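PDB 6X23: mbSHANK1 protein from Monosiga brevicollis, which carries a PDZ domain that binds the GIRK3 peptide and probably acts as a scaffold, as SHANK adaptors of synaptic receptors do. Local coordinates for residues S77-K80 with V81-I85. Sequence-based numbering, arbitrary orientation.
Sequences SHRK and VVDEI
Val82 lies between the two side chains one turn back, His78 and Arg79, and gives each a different methyl. Val82 CG2 sits over one face of the His78 imidazole, 4.0 Å from the ring centroid and offset toward the rim, a CH-pi contact in which His78 NE2 is the nearest ring atom. Val82 CG1 instead covers a face of the Arg79 guanidinium, 3.3 Å from Arg79 NH1. That guanidinium is brought there by a side chain that leaves with CG anti to the backbone N (chi1 -172°) and then bends at chi2 (86°), turning the chain along the helix toward the following turn. There Arg79 NE makes a salt bridge of 3.1 Å with Asp83 OD1. The carboxylate meets the guanidinium with their planes 83° apart, not as a coplanar two-pronged pair, and OD2 rests near Arg79 CG instead. Helical i to i+4 backbone bonds run beneath, among them Asp83 N to Arg79 O at 2.8 Å. At the start of the helix, Ser77 is the N-cap, its OG accepting from Lys80 N at 3.2 Å and occupying an N-H of the first turn. Lys80 and Glu84 share another flank without pairing, Lys80 NZ staying 5.7 Å from Glu84 OE1, and Lys80 makes a cation-pi contact with Trp76. Val81 and Ile85 pack inward on Leu65 and Leu28. This is the helix flanking the peptide groove of the PDZ domain, and its opening histidine hydrogen-bonds through NE2 to a polar side chain of the bound peptide, as in class I PDZ recognition, while ND1 bonds to Gln43 OE1. With both nitrogens engaged and a methyl against one face, the imidazole is probably restrained in rotation, with NE2 toward the ligand.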
ATOM      1  N   SER A  77       5.481   7.649   9.131  1.00 43.37           N
ATOM      2  CA  SER A  77       4.881   6.845  10.178  1.00 44.44           C
ATOM      3  C   SER A  77       3.712   6.050   9.623  1.00 45.43           C
ATOM      4  O   SER A  77       3.050   6.471   8.672  1.00 43.51           O
ATOM      5  CB  SER A  77       4.367   7.736  11.291  1.00 45.18           C
ATOM      6  OG  SER A  77       3.358   8.571  10.752  1.00 42.23           O
ATOM      7  N   HIS A  78       3.431   4.911  10.259  1.00 49.87           N
ATOM      8  CA  HIS A  78       2.313   4.091   9.815  1.00 47.00           C
ATOM      9  C   HIS A  78       1.008   4.866   9.779  1.00 42.38           C
ATOM     10  O   HIS A  78       0.154   4.589   8.933  1.00 46.35           O
ATOM     11  CB  HIS A  78       2.142   2.867  10.713  1.00 53.36           C
ATOM     12  CG  HIS A  78       1.047   1.943  10.267  1.00 48.94           C
ATOM     13  ND1 HIS A  78       1.217   1.010   9.264  1.00 50.42           N
ATOM     14  CD2 HIS A  78      -0.232   1.805  10.691  1.00 54.07           C
ATOM     15  CE1 HIS A  78       0.090   0.341   9.089  1.00 48.95           C
ATOM     16  NE2 HIS A  78      -0.804   0.799   9.946  1.00 49.54           N
ATOM     17  N   ARG A  79       0.821   5.834  10.677  1.00 43.88           N
ATOM     18  CA  ARG A  79      -0.500   6.446  10.748  1.00 41.76           C
ATOM     19  C   ARG A  79      -0.636   7.587   9.758  1.00 39.42           C
ATOM     20  O   ARG A  79      -1.729   7.818   9.225  1.00 40.65           O
ATOM     21  CB  ARG A  79      -0.820   6.931  12.163  1.00 43.66           C
ATOM     22  CG  ARG A  79      -2.281   7.400  12.265  1.00 46.38           C
ATOM     23  CD  ARG A  79      -3.206   6.188  12.570  1.00 48.73           C
ATOM     24  NE  ARG A  79      -4.553   6.344  12.020  1.00 62.28           N
ATOM     25  CZ  ARG A  79      -5.270   5.356  11.468  1.00 64.35           C
ATOM     26  NH1 ARG A  79      -4.779   4.111  11.393  1.00 53.71           N
ATOM     27  NH2 ARG A  79      -6.493   5.611  10.988  1.00 53.84           N
ATOM     28  N   LYS A  80       0.454   8.306   9.491  1.00 35.67           N
ATOM     29  CA  LYS A  80       0.377   9.352   8.478  1.00 37.90           C
ATOM     30  C   LYS A  80       0.071   8.748   7.121  1.00 33.88           C
ATOM     31  O   LYS A  80      -0.770   9.268   6.386  1.00 35.07           O
ATOM     32  CB  LYS A  80       1.666  10.164   8.430  1.00 35.04           C
ATOM     33  CG  LYS A  80       1.574  11.417   7.552  1.00 33.80           C
ATOM     34  CD  LYS A  80       2.759  12.356   7.833  1.00 42.84           C
ATOM     35  CE  LYS A  80       3.138  13.258   6.659  1.00 37.58           C
ATOM     36  NZ  LYS A  80       2.139  14.346   6.386  1.00 52.60           N
ATOM     37  N   VAL A  81       0.710   7.624   6.798  1.00 35.68           N
ATOM     38  CA  VAL A  81       0.437   6.935   5.539  1.00 29.41           C
ATOM     39  C   VAL A  81      -1.018   6.476   5.485  1.00 30.69           C
ATOM     40  O   VAL A  81      -1.741   6.753   4.518  1.00 29.37           O
ATOM     41  CB  VAL A  81       1.406   5.757   5.358  1.00 35.28           C
ATOM     42  CG1 VAL A  81       0.867   4.786   4.319  1.00 25.56           C
ATOM     43  CG2 VAL A  81       2.790   6.268   4.961  1.00 39.61           C
ATOM     44  N   VAL A  82      -1.473   5.781   6.534  1.00 28.60           N
ATOM     45  CA  VAL A  82      -2.840   5.263   6.558  1.00 27.55           C
ATOM     46  C   VAL A  82      -3.853   6.401   6.452  1.00 32.28           C
ATOM     47  O   VAL A  82      -4.807   6.341   5.657  1.00 28.48           O
ATOM     48  CB  VAL A  82      -3.059   4.407   7.818  1.00 30.50           C
ATOM     49  CG1 VAL A  82      -4.532   4.215   8.094  1.00 33.91           C
ATOM     50  CG2 VAL A  82      -2.418   3.058   7.614  1.00 35.17           C
ATOM     51  N   ASP A  83      -3.654   7.462   7.247  1.00 33.91           N
ATOM     52  CA  ASP A  83      -4.596   8.576   7.227  1.00 35.30           C
ATOM     53  C   ASP A  83      -4.705   9.178   5.837  1.00 27.73           C
ATOM     54  O   ASP A  83      -5.811   9.450   5.360  1.00 28.52           O
ATOM     55  CB  ASP A  83      -4.187   9.643   8.239  1.00 38.85           C
ATOM     56  CG  ASP A  83      -4.567   9.275   9.663  1.00 44.60           C
ATOM     57  OD1 ASP A  83      -5.414   8.360   9.866  1.00 41.33           O
ATOM     58  OD2 ASP A  83      -4.005   9.913  10.579  1.00 50.72           O
ATOM     59  N   GLU A  84      -3.569   9.376   5.167  1.00 24.80           N
ATOM     60  CA  GLU A  84      -3.600   9.927   3.820  1.00 24.86           C
ATOM     61  C   GLU A  84      -4.218   8.940   2.838  1.00 23.89           C
ATOM     62  O   GLU A  84      -4.918   9.342   1.895  1.00 20.32           O
ATOM     63  CB  GLU A  84      -2.190  10.329   3.384  1.00 22.50           C
ATOM     64  CG  GLU A  84      -1.702  11.630   4.026  1.00 30.98           C
ATOM     65  CD  GLU A  84      -2.533  12.840   3.614  1.00 26.98           C
ATOM     66  OE1 GLU A  84      -2.138  13.559   2.663  1.00 31.10           O
ATOM     67  OE2 GLU A  84      -3.592  13.075   4.237  1.00 21.63           O
ATOM     68  N   ILE A  85      -3.995   7.649   3.043  1.00 24.74           N
ATOM     69  CA  ILE A  85      -4.695   6.684   2.208  1.00 24.58           C
ATOM     70  C   ILE A  85      -6.206   6.841   2.374  1.00 23.46           C
ATOM     71  O   ILE A  85      -6.949   6.901   1.388  1.00 20.88           O
ATOM     72  CB  ILE A  85      -4.203   5.264   2.521  1.00 19.50           C
ATOM     73  CG1 ILE A  85      -2.803   5.095   1.906  1.00 18.56           C
ATOM     74  CG2 ILE A  85      -5.213   4.248   2.003  1.00 22.65           C
ATOM     75  CD1 ILE A  85      -2.117   3.785   2.190  1.00 15.60           C
TER